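3-deoxy-manno-octulosonate cytidylyltransferase (PDB 1GQC) catalyses the transfer of a cytidylyl group from CTP to Kdo, giving CMP-Kdo, probably for incorporation into bacterial lipopolysaccharide. Local coordinates at residues Val4-Ala9 with Asp78-Val83; Tyr92-Gly97 with Tyr176-Asp181. All blocks are in the same frame, centred on the assembly; numbering follows the deposited sequence.

Contact 1. Residues Val4-Ala9 with Asp78-Val83. With CMK (cytidine 5'-monophosphate 3-deoxy-beta-D-gulo-oct-2-ulo-pyranosonic acid), chain D.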
ATOM      1  N   VAL A   4      11.493  17.159  20.444  1.00 20.79           N
ATOM      2  CA  VAL A   4      11.781  18.483  19.882  1.00 19.93           C
ATOM      3  C   VAL A   4      11.133  18.607  18.519  1.00 19.70           C
ATOM      4  O   VAL A   4      10.874  17.616  17.842  1.00 20.85           O
ATOM      5  CB  VAL A   4      13.307  18.788  19.710  1.00 19.87           C
ATOM      6  CG1 VAL A   4      14.044  18.646  21.048  1.00 18.10           C
ATOM      7  CG2 VAL A   4      13.899  17.901  18.641  1.00 18.10           C
ATOM      8  N   ILE A   5      10.857  19.840  18.122  1.00 19.66           N
ATOM      9  CA  ILE A   5      10.251  20.097  16.826  1.00 17.30           C
ATOM     10  C   ILE A   5      11.263  20.786  15.934  1.00 16.95           C
ATOM     11  O   ILE A   5      11.948  21.717  16.335  1.00 12.60           O
ATOM     12  CB  ILE A   5       8.995  21.017  16.922  1.00 17.76           C
ATOM     13  CG1 ILE A   5       7.823  20.259  17.527  1.00 16.46           C
ATOM     14  CG2 ILE A   5       8.609  21.533  15.542  1.00 15.39           C
ATOM     15  CD1 ILE A   5       6.679  21.169  17.918  1.00 17.22           C
ATOM     16  N   VAL A   6      11.346  20.311  14.705  1.00 18.77           N
ATOM     17  CA  VAL A   6      12.249  20.891  13.741  1.00 18.16           C
ATOM     18  C   VAL A   6      11.398  21.247  12.548  1.00 19.17           C
ATOM     19  O   VAL A   6      10.639  20.422  12.039  1.00 20.75           O
ATOM     20  CB  VAL A   6      13.345  19.894  13.321  1.00 17.80           C
ATOM     21  CG1 VAL A   6      14.301  20.545  12.325  1.00 18.45           C
ATOM     22  CG2 VAL A   6      14.111  19.460  14.527  1.00 14.51           C
ATOM     23  N   ILE A   7      11.509  22.491  12.117  1.00 19.60           N
ATOM     24  CA  ILE A   7      10.752  22.961  10.964  1.00 18.77           C
ATOM     25  C   ILE A   7      11.638  23.253   9.741  1.00 20.93           C
ATOM     26  O   ILE A   7      12.301  24.295   9.665  1.00 18.40           O
ATOM     27  CB  ILE A   7       9.991  24.241  11.307  1.00 19.43           C
ATOM     28  CG1 ILE A   7       9.170  24.017  12.593  1.00 17.77           C
ATOM     29  CG2 ILE A   7       9.175  24.693  10.087  1.00 15.14           C
ATOM     30  CD1 ILE A   7       8.705  25.290  13.264  1.00 12.78           C
ATOM     31  N   PRO A   8      11.654  22.333   8.766  1.00 24.13           N
ATOM     32  CA  PRO A   8      12.445  22.489   7.539  1.00 27.83           C
ATOM     33  C   PRO A   8      11.971  23.714   6.756  1.00 32.45           C
ATOM     34  O   PRO A   8      10.781  23.878   6.522  1.00 35.38           O
ATOM     35  CB  PRO A   8      12.140  21.210   6.756  1.00 26.15           C
ATOM     36  CG  PRO A   8      11.792  20.211   7.798  1.00 24.35           C
ATOM     37  CD  PRO A   8      10.969  21.029   8.787  1.00 24.50           C
ATOM     38  N   ALA A   9      12.881  24.562   6.313  1.00 36.14           N
ATOM     39  CA  ALA A   9      12.441  25.729   5.573  1.00 39.73           C
ATOM     40  C   ALA A   9      13.360  26.076   4.417  1.00 42.47           C
ATOM     41  O   ALA A   9      14.151  27.025   4.502  1.00 42.39           O
ATOM     42  CB  ALA A   9      12.308  26.913   6.513  1.00 42.06           C
ATOM     43  N   ASP A  78      15.442  14.153   5.337  1.00 17.01           N
ATOM     44  CA  ASP A  78      16.892  14.014   5.205  1.00 17.38           C
ATOM     45  C   ASP A  78      17.511  15.205   5.949  1.00 18.01           C
ATOM     46  O   ASP A  78      18.488  15.051   6.690  1.00 18.74           O
ATOM     47  CB  ASP A  78      17.340  14.028   3.726  1.00 16.92           C
ATOM     48  CG  ASP A  78      17.020  12.724   2.987  1.00 16.77           C
ATOM     49  OD1 ASP A  78      17.466  11.648   3.460  1.00 15.02           O
ATOM     50  OD2 ASP A  78      16.331  12.778   1.933  1.00 13.72           O
ATOM     51  N   ARG A  79      16.921  16.387   5.774  1.00 17.64           N
ATOM     52  CA  ARG A  79      17.428  17.584   6.431  1.00 17.10           C
ATOM     53  C   ARG A  79      17.373  17.450   7.956  1.00 16.76           C
ATOM     54  O   ARG A  79      18.272  17.924   8.647  1.00 16.22           O
ATOM     55  CB  ARG A  79      16.637  18.822   5.986  1.00 19.31           C
ATOM     56  CG  ARG A  79      17.212  20.172   6.501  1.00 20.82           C
ATOM     57  CD  ARG A  79      16.395  21.402   6.024  1.00 21.49           C
ATOM     58  NE  ARG A  79      16.177  21.414   4.576  1.00 20.73           N
ATOM     59  CZ  ARG A  79      17.149  21.484   3.679  1.00 21.36           C
ATOM     60  NH1 ARG A  79      18.414  21.559   4.078  1.00 23.75           N
ATOM     61  NH2 ARG A  79      16.866  21.444   2.391  1.00 20.92           N
ATOM     62  N   LEU A  80      16.329  16.807   8.482  1.00 14.79           N
ATOM     63  CA  LEU A  80      16.212  16.625   9.933  1.00 12.02           C
ATOM     64  C   LEU A  80      17.294  15.694  10.491  1.00 12.38           C
ATOM     65  O   LEU A  80      17.666  15.782  11.662  1.00 11.51           O
ATOM     66  CB  LEU A  80      14.835  16.064  10.297  1.00 12.33           C
ATOM     67  CG  LEU A  80      13.826  17.034  10.919  1.00 12.17           C
ATOM     68  CD1 LEU A  80      13.457  18.116   9.930  1.00  7.48           C
ATOM     69  CD2 LEU A  80      12.607  16.268  11.362  1.00 14.10           C
ATOM     70  N   VAL A  81      17.794  14.791   9.653  1.00 12.17           N
ATOM     71  CA  VAL A  81      18.815  13.863  10.089  1.00 11.97           C
ATOM     72  C   VAL A  81      20.040  14.673  10.494  1.00 13.95           C
ATOM     73  O   VAL A  81      20.653  14.414  11.531  1.00 11.45           O
ATOM     74  CB  VAL A  81      19.153  12.855   8.947  1.00 13.97           C
ATOM     75  CG1 VAL A  81      20.434  12.123   9.240  1.00 11.86           C
ATOM     76  CG2 VAL A  81      18.007  11.844   8.794  1.00 16.29           C
ATOM     77  N   GLU A  82      20.378  15.674   9.676  1.00 16.04           N
ATOM     78  CA  GLU A  82      21.540  16.522   9.931  1.00 16.50           C
ATOM     79  C   GLU A  82      21.378  17.225  11.268  1.00 17.18           C
ATOM     80  O   GLU A  82      22.325  17.334  12.041  1.00 18.07           O
ATOM     81  CB  GLU A  82      21.715  17.568   8.816  1.00 15.41           C
ATOM     82  CG  GLU A  82      23.091  18.260   8.840  1.00 15.69           C
ATOM     83  CD  GLU A  82      23.240  19.400   7.823  1.00 17.00           C
ATOM     84  OE1 GLU A  82      22.605  19.345   6.740  1.00 13.17           O
ATOM     85  OE2 GLU A  82      24.009  20.350   8.121  1.00 16.23           O
ATOM     86  N   VAL A  83      20.162  17.693  11.533  1.00 17.15           N
ATOM     87  CA  VAL A  83      19.849  18.389  12.777  1.00 16.99           C
ATOM     88  C   VAL A  83      19.952  17.441  13.952  1.00 17.88           C
ATOM     89  O   VAL A  83      20.397  17.812  15.035  1.00 17.44           O
ATOM     90  CB  VAL A  83      18.421  18.938  12.758  1.00 17.07           C
ATOM     91  CG1 VAL A  83      18.077  19.521  14.103  1.00 14.75           C
ATOM     92  CG2 VAL A  83      18.265  19.971  11.635  1.00 16.41           C
TER
HETATM   93  N1C CMK D1244      12.115  20.410   1.913  1.00 30.59           N
HETATM   94  C2C CMK D1244      13.430  20.446   2.279  1.00 30.49           C
HETATM   95  N3C CMK D1244      14.452  19.994   1.341  1.00 31.01           N
HETATM   96  C4C CMK D1244      14.164  19.553   0.152  1.00 31.34           C
HETATM   97  C5C CMK D1244      12.724  19.525  -0.225  1.00 30.22           C
HETATM   98  C6C CMK D1244      11.782  19.943   0.651  1.00 30.60           C
HETATM   99  O2C CMK D1244      13.812  20.839   3.367  1.00 29.05           O
HETATM  100  N4C CMK D1244      15.081  19.145  -0.689  1.00 32.81           N
HETATM  101  C1' CMK D1244      11.073  20.853   2.860  1.00 30.41           C
HETATM  102  C2' CMK D1244      10.061  21.874   2.291  1.00 30.16           C
HETATM  103  O2' CMK D1244      10.637  23.193   2.296  1.00 32.32           O
HETATM  104  C3' CMK D1244       8.842  21.709   3.208  1.00 30.21           C
HETATM  105  C4' CMK D1244       8.973  20.247   3.696  1.00 29.36           C
HETATM  106  O4' CMK D1244      10.254  19.778   3.294  1.00 29.94           O
HETATM  107  O3' CMK D1244       8.911  22.583   4.362  1.00 30.89           O
HETATM  108  C5' CMK D1244       7.927  19.266   3.133  1.00 26.83           C
HETATM  109  O5' CMK D1244       7.792  19.351   1.723  1.00 23.62           O
HETATM  110  PA  CMK D1244       6.532  19.463   0.756  1.00 21.99           P
HETATM  111  O1A CMK D1244       5.806  20.770   0.880  1.00 23.89           O
HETATM  112  O2A CMK D1244       6.999  19.312  -0.657  1.00 22.20           O
HETATM  113  O6  CMK D1244       4.485  16.256   1.645  1.00 16.04           O
HETATM  114  C2  CMK D1244       5.394  16.921   0.720  1.00 17.58           C
HETATM  115  O2  CMK D1244       5.506  18.294   1.087  1.00 20.02           O
HETATM  116  C3  CMK D1244       6.795  16.214   0.726  1.00 16.19           C
HETATM  117  C4  CMK D1244       6.613  14.705   0.400  1.00 16.65           C
HETATM  118  O4  CMK D1244       7.900  14.078   0.398  1.00 19.79           O
HETATM  119  C5  CMK D1244       5.653  14.068   1.478  1.00 16.47           C
HETATM  120  C6  CMK D1244       4.274  14.825   1.401  1.00 16.14           C
HETATM  121  C7  CMK D1244       3.263  14.271   2.434  1.00 16.58           C
HETATM  122  C1  CMK D1244       4.745  17.037  -0.687  1.00 17.15           C
HETATM  123  O1X CMK D1244       3.603  17.700  -0.743  1.00 14.82           O
HETATM  124  O1Y CMK D1244       5.234  16.577  -1.703  1.00 18.47           O
HETATM  125  O5  CMK D1244       6.202  14.212   2.810  1.00 16.91           O
HETATM  126  C8  CMK D1244       2.122  15.299   2.747  1.00 16.34           C
HETATM  127  O8  CMK D1244       1.595  15.802   1.514  1.00 18.35           O
HETATM  128  O7  CMK D1244       2.688  13.069   1.897  1.00 16.65           O
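Arg79, whose CD lies 4.3 Å from CB of Pro8, turns an edge of its guanidinium to the bound CMP-sugar, with O2C of the cytosine in the plane of the group. NE donates to O2C at 2.7 Å in a fairly straight bond (161°), and NH2 reaches N3C at 3.0 Å while adding a weak second bond to O2C. The chain bends at chi3 (-51°) to present this edge, and NH1 is held elsewhere by Thr69 OG1 and the carbonyl of Arg70, so the group has little freedom to rotate.

Between strand and helix themselves the contact is purely apolar, the helix Asp78-Val83 lying over one side of the strand in the nucleotide-binding α/β sheet of this cytidylyltransferase. CD1 of Leu80 touches both Pro8 CG (3.4 Å) and Val6 CG1 (3.5 Å). Val6 and Val83 meet tip to tip through CG2 and CG1 at 4.0 Å. Ile5 and Ile7 point away, to helix 29-38 on the other side of the sheet. Pro8 also touches the ligand, its carbonyl O taking a weak bond from the ribose O3' at 3.1 Å.

Chemically, the pattern is a test of the base: two acceptors, O2C and an unprotonated N3C, answer the donors of Arg79, which is consistent with recognition of cytosine, since a uracil would bring an N-H to the second position.

Contact 2. Residues Tyr92-Gly97 with Tyr176-Asp181. With MG (magnesium ion), chain C; CMK (cytidine 5'-monophosphate 3-deoxy-beta-D-gulo-oct-2-ulo-pyranosonic acid), chain D.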
ATOM      1  N   TYR A  92      11.512  13.226  17.370  1.00 11.95           N
ATOM      2  CA  TYR A  92      11.680  14.395  16.518  1.00 13.27           C
ATOM      3  C   TYR A  92      10.399  14.562  15.728  1.00 13.91           C
ATOM      4  O   TYR A  92       9.896  13.605  15.130  1.00 13.33           O
ATOM      5  CB  TYR A  92      12.847  14.224  15.518  1.00 12.91           C
ATOM      6  CG  TYR A  92      14.227  14.153  16.145  1.00 13.67           C
ATOM      7  CD1 TYR A  92      14.737  12.953  16.625  1.00 13.87           C
ATOM      8  CD2 TYR A  92      15.015  15.299  16.281  1.00 14.73           C
ATOM      9  CE1 TYR A  92      15.997  12.894  17.220  1.00 13.97           C
ATOM     10  CE2 TYR A  92      16.276  15.250  16.884  1.00 12.52           C
ATOM     11  CZ  TYR A  92      16.754  14.046  17.349  1.00 13.59           C
ATOM     12  OH  TYR A  92      17.975  13.987  17.971  1.00 12.69           O
ATOM     13  N   ILE A  93       9.877  15.780  15.740  1.00 14.95           N
ATOM     14  CA  ILE A  93       8.662  16.117  15.023  1.00 14.51           C
ATOM     15  C   ILE A  93       9.008  17.052  13.884  1.00 15.82           C
ATOM     16  O   ILE A  93       9.591  18.123  14.085  1.00 14.89           O
ATOM     17  CB  ILE A  93       7.673  16.811  15.929  1.00 15.40           C
ATOM     18  CG1 ILE A  93       7.194  15.820  16.990  1.00 17.26           C
ATOM     19  CG2 ILE A  93       6.521  17.370  15.117  1.00 12.64           C
ATOM     20  CD1 ILE A  93       6.297  16.443  18.066  1.00 19.04           C
ATOM     21  N   ASN A  94       8.652  16.623  12.681  1.00 16.65           N
ATOM     22  CA  ASN A  94       8.907  17.386  11.471  1.00 18.09           C
ATOM     23  C   ASN A  94       7.616  18.151  11.161  1.00 17.75           C
ATOM     24  O   ASN A  94       6.599  17.547  10.857  1.00 17.15           O
ATOM     25  CB  ASN A  94       9.281  16.399  10.334  1.00 17.39           C
ATOM     26  CG  ASN A  94       9.502  17.073   8.985  1.00 17.00           C
ATOM     27  OD1 ASN A  94       9.166  18.237   8.788  1.00 13.73           O
ATOM     28  ND2 ASN A  94      10.059  16.318   8.036  1.00 15.21           N
ATOM     29  N   LEU A  95       7.655  19.472  11.289  1.00 19.31           N
ATOM     30  CA  LEU A  95       6.498  20.322  10.990  1.00 24.07           C
ATOM     31  C   LEU A  95       6.787  21.101   9.729  1.00 26.68           C
ATOM     32  O   LEU A  95       7.786  21.807   9.678  1.00 29.65           O
ATOM     33  CB  LEU A  95       6.256  21.356  12.092  1.00 23.03           C
ATOM     34  CG  LEU A  95       5.449  21.037  13.330  1.00 23.23           C
ATOM     35  CD1 LEU A  95       5.346  22.293  14.188  1.00 23.75           C
ATOM     36  CD2 LEU A  95       4.066  20.580  12.920  1.00 25.90           C
ATOM     37  N   GLN A  96       5.916  21.019   8.731  1.00 30.76           N
ATOM     38  CA  GLN A  96       6.138  21.747   7.484  1.00 34.04           C
ATOM     39  C   GLN A  96       6.147  23.252   7.668  1.00 33.88           C
ATOM     40  O   GLN A  96       5.312  23.790   8.385  1.00 35.14           O
ATOM     41  CB  GLN A  96       5.090  21.339   6.467  1.00 38.40           C
ATOM     42  CG  GLN A  96       5.279  19.907   6.060  1.00 46.28           C
ATOM     43  CD  GLN A  96       4.502  19.536   4.823  1.00 50.97           C
ATOM     44  OE1 GLN A  96       4.385  20.320   3.882  1.00 52.95           O
ATOM     45  NE2 GLN A  96       3.984  18.319   4.803  1.00 52.38           N
ATOM     46  N   GLY A  97       7.102  23.924   7.029  1.00 34.99           N
ATOM     47  CA  GLY A  97       7.210  25.369   7.160  1.00 37.23           C
ATOM     48  C   GLY A  97       6.228  26.156   6.304  1.00 39.88           C
ATOM     49  O   GLY A  97       6.206  27.392   6.368  1.00 39.92           O
ATOM     50  N   TYR A 176       5.242  14.745  10.679  1.00 12.25           N
ATOM     51  CA  TYR A 176       5.779  13.475  11.120  1.00 11.23           C
ATOM     52  C   TYR A 176       6.456  13.536  12.491  1.00 12.66           C
ATOM     53  O   TYR A 176       7.039  14.551  12.893  1.00 12.10           O
ATOM     54  CB  TYR A 176       6.805  12.927  10.122  1.00 11.10           C
ATOM     55  CG  TYR A 176       6.347  12.732   8.695  1.00 12.78           C
ATOM     56  CD1 TYR A 176       6.636  13.685   7.721  1.00 12.75           C
ATOM     57  CD2 TYR A 176       5.738  11.543   8.290  1.00 12.04           C
ATOM     58  CE1 TYR A 176       6.355  13.461   6.382  1.00 13.02           C
ATOM     59  CE2 TYR A 176       5.448  11.303   6.952  1.00 13.24           C
ATOM     60  CZ  TYR A 176       5.763  12.265   5.996  1.00 13.09           C
ATOM     61  OH  TYR A 176       5.518  12.045   4.657  1.00  9.05           O
ATOM     62  N   ALA A 177       6.379  12.420  13.196  1.00 13.52           N
ATOM     63  CA  ALA A 177       7.029  12.267  14.479  1.00 11.44           C
ATOM     64  C   ALA A 177       7.836  10.986  14.314  1.00 12.53           C
ATOM     65  O   ALA A 177       7.281   9.965  13.882  1.00 11.15           O
ATOM     66  CB  ALA A 177       6.007  12.098  15.560  1.00 10.56           C
ATOM     67  N   TYR A 178       9.137  11.037  14.618  1.00 12.71           N
ATOM     68  CA  TYR A 178       9.962   9.840  14.504  1.00 13.19           C
ATOM     69  C   TYR A 178      10.821   9.575  15.745  1.00 14.84           C
ATOM     70  O   TYR A 178      11.269  10.491  16.429  1.00 13.36           O
ATOM     71  CB  TYR A 178      10.925   9.892  13.309  1.00 12.60           C
ATOM     72  CG  TYR A 178      10.639  10.852  12.173  1.00 14.50           C
ATOM     73  CD1 TYR A 178      10.487  10.384  10.863  1.00 14.98           C
ATOM     74  CD2 TYR A 178      10.656  12.230  12.378  1.00 16.11           C
ATOM     75  CE1 TYR A 178      10.370  11.259   9.796  1.00 16.34           C
ATOM     76  CE2 TYR A 178      10.541  13.121  11.317  1.00 17.01           C
ATOM     77  CZ  TYR A 178      10.398  12.629  10.027  1.00 19.62           C
ATOM     78  OH  TYR A 178      10.285  13.514   8.979  1.00 20.53           O
ATOM     79  N   ARG A 179      11.046   8.301  16.030  1.00 17.43           N
ATOM     80  CA  ARG A 179      11.925   7.913  17.119  1.00 18.80           C
ATOM     81  C   ARG A 179      13.310   8.325  16.596  1.00 20.06           C
ATOM     82  O   ARG A 179      13.520   8.402  15.378  1.00 19.73           O
ATOM     83  CB  ARG A 179      11.928   6.396  17.284  1.00 21.98           C
ATOM     84  CG  ARG A 179      11.695   5.911  18.670  1.00 25.06           C
ATOM     85  CD  ARG A 179      10.226   5.721  18.876  1.00 29.03           C
ATOM     86  NE  ARG A 179       9.807   6.179  20.194  1.00 34.76           N
ATOM     87  CZ  ARG A 179       8.563   6.085  20.651  1.00 37.42           C
ATOM     88  NH1 ARG A 179       7.611   5.538  19.891  1.00 33.46           N
ATOM     89  NH2 ARG A 179       8.275   6.556  21.864  1.00 38.09           N
ATOM     90  N   ARG A 180      14.262   8.558  17.500  1.00 21.34           N
ATOM     91  CA  ARG A 180      15.618   8.940  17.099  1.00 21.16           C
ATOM     92  C   ARG A 180      16.267   7.905  16.191  1.00 20.07           C
ATOM     93  O   ARG A 180      16.899   8.261  15.203  1.00 18.42           O
ATOM     94  CB  ARG A 180      16.507   9.152  18.329  1.00 21.03           C
ATOM     95  CG  ARG A 180      17.952   9.543  18.019  1.00 22.78           C
ATOM     96  CD  ARG A 180      18.704   9.846  19.315  1.00 26.35           C
ATOM     97  NE  ARG A 180      20.134  10.061  19.112  1.00 29.27           N
ATOM     98  CZ  ARG A 180      20.704  11.243  18.872  1.00 29.63           C
ATOM     99  NH1 ARG A 180      19.955  12.336  18.808  1.00 29.85           N
ATOM    100  NH2 ARG A 180      22.026  11.329  18.691  1.00 25.51           N
ATOM    101  N   ASP A 181      16.103   6.629  16.505  1.00 20.66           N
ATOM    102  CA  ASP A 181      16.740   5.612  15.688  1.00 23.64           C
ATOM    103  C   ASP A 181      16.275   5.583  14.217  1.00 23.35           C
ATOM    104  O   ASP A 181      17.042   5.186  13.329  1.00 25.32           O
ATOM    105  CB  ASP A 181      16.613   4.232  16.348  1.00 25.87           C
ATOM    106  CG  ASP A 181      15.204   3.727  16.375  1.00 30.01           C
ATOM    107  OD1 ASP A 181      14.451   4.103  17.297  1.00 33.15           O
ATOM    108  OD2 ASP A 181      14.853   2.954  15.460  1.00 32.00           O
TER
HETATM  109 MG    MG C1243       3.607  21.527   1.737  1.00 26.26          MG
HETATM  110  N1C CMK D1244      12.115  20.410   1.913  1.00 30.59           N
HETATM  111  C2C CMK D1244      13.430  20.446   2.279  1.00 30.49           C
HETATM  112  N3C CMK D1244      14.452  19.994   1.341  1.00 31.01           N
HETATM  113  C4C CMK D1244      14.164  19.553   0.152  1.00 31.34           C
HETATM  114  C5C CMK D1244      12.724  19.525  -0.225  1.00 30.22           C
HETATM  115  C6C CMK D1244      11.782  19.943   0.651  1.00 30.60           C
HETATM  116  O2C CMK D1244      13.812  20.839   3.367  1.00 29.05           O
HETATM  117  N4C CMK D1244      15.081  19.145  -0.689  1.00 32.81           N
HETATM  118  C1' CMK D1244      11.073  20.853   2.860  1.00 30.41           C
HETATM  119  C2' CMK D1244      10.061  21.874   2.291  1.00 30.16           C
HETATM  120  O2' CMK D1244      10.637  23.193   2.296  1.00 32.32           O
HETATM  121  C3' CMK D1244       8.842  21.709   3.208  1.00 30.21           C
HETATM  122  C4' CMK D1244       8.973  20.247   3.696  1.00 29.36           C
HETATM  123  O4' CMK D1244      10.254  19.778   3.294  1.00 29.94           O
HETATM  124  O3' CMK D1244       8.911  22.583   4.362  1.00 30.89           O
HETATM  125  C5' CMK D1244       7.927  19.266   3.133  1.00 26.83           C
HETATM  126  O5' CMK D1244       7.792  19.351   1.723  1.00 23.62           O
HETATM  127  PA  CMK D1244       6.532  19.463   0.756  1.00 21.99           P
HETATM  128  O1A CMK D1244       5.806  20.770   0.880  1.00 23.89           O
HETATM  129  O2A CMK D1244       6.999  19.312  -0.657  1.00 22.20           O
HETATM  130  O6  CMK D1244       4.485  16.256   1.645  1.00 16.04           O
HETATM  131  C2  CMK D1244       5.394  16.921   0.720  1.00 17.58           C
HETATM  132  O2  CMK D1244       5.506  18.294   1.087  1.00 20.02           O
HETATM  133  C3  CMK D1244       6.795  16.214   0.726  1.00 16.19           C
HETATM  134  C4  CMK D1244       6.613  14.705   0.400  1.00 16.65           C
HETATM  135  O4  CMK D1244       7.900  14.078   0.398  1.00 19.79           O
HETATM  136  C5  CMK D1244       5.653  14.068   1.478  1.00 16.47           C
HETATM  137  C6  CMK D1244       4.274  14.825   1.401  1.00 16.14           C
HETATM  138  C7  CMK D1244       3.263  14.271   2.434  1.00 16.58           C
HETATM  139  C1  CMK D1244       4.745  17.037  -0.687  1.00 17.15           C
HETATM  140  O1X CMK D1244       3.603  17.700  -0.743  1.00 14.82           O
HETATM  141  O1Y CMK D1244       5.234  16.577  -1.703  1.00 18.47           O
HETATM  142  O5  CMK D1244       6.202  14.212   2.810  1.00 16.91           O
HETATM  143  C8  CMK D1244       2.122  15.299   2.747  1.00 16.34           C
HETATM  144  O8  CMK D1244       1.595  15.802   1.514  1.00 18.35           O
HETATM  145  O7  CMK D1244       2.688  13.069   1.897  1.00 16.65           O
HETATM  146  O   HOH W   1       2.848  21.382  -0.426  1.00 31.42           O
HETATM  147  O   HOH W   2       2.053  19.499   1.584  1.00 28.82           O
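Asn94 extends its CG directly opposite the backbone N (chi1 177°), which carries ND2 over to the hydroxyl of Tyr178 on the adjacent strand; Arg180, its CG likewise anti to N and its chain extended as far as NE, comes to lie beside the Tyr92 ring. The two strands run antiparallel in the mixed sheet of this cytidylyltransferase domain, of the GT-A clan, and Tyr92-Tyr178 and Asn94-Tyr176 are hydrogen-bonded pairs flanking the non-hydrogen-bonded pair Ile93-Ala177. ND2 of Asn94 donates to Tyr178 OH at 3.0 Å and 161°, with the oxygen close to the amide plane. Amide and phenol planes stand only 30° apart, and the ring edge at CE2 passes 3.6 Å from Asn94 CB. The same hydroxyl also bonds Thr77 OG1 in helix 76-84, tying sheet to helix. A phenylalanine in place of Tyr178 would probably leave ND2 of Asn94 without its acceptor and Thr77 without its mate, setting the amide free to turn.

On the reverse face Ile93 CG1 meets Ala177 CB at 4.2 Å, and both side chains pack on helix 104-116. Farther along, Arg180 CB lies 3.9 Å from Tyr92 CE1; the Tyr92 hydroxyl is bonded to the carbonyl of Val87.

Past Asn94 the strand gives way to a loop that enters the active site. Gly97 N makes a weak, long bond to the ribose O3' of the CMP-sugar. Gln96 has its NE2 held by the carbonyl of Gly174, which probably helps to point OE1 at the magnesium ion, 2.6 Å away, where phosphate oxygen O1A and two waters also bind.

How the contacts relate
From the N terminus the chain first lays down strand 3-8, then travels through helix 29-38 and the parallel strands 45-50 and 65-68 before helix 76-84 returns to the starting strand and closes contact 1. The next strand, 91-94, slots in parallel beside 3-8, with probable backbone hydrogen bonds joining Val4 and Val6 to Ile93. A second long excursion ends when strand 169-179 pairs with it, closing contact 2. The two loops follow in series, neither nesting nor crossing. Leu80 bridges them, since it touches Asn94 and Tyr178 too. Together they join helix, parallel strands and antiparallel strand around one CMP-sugar, contact 1 at its cytosine and ribose, contact 2 at its ribose and phosphate.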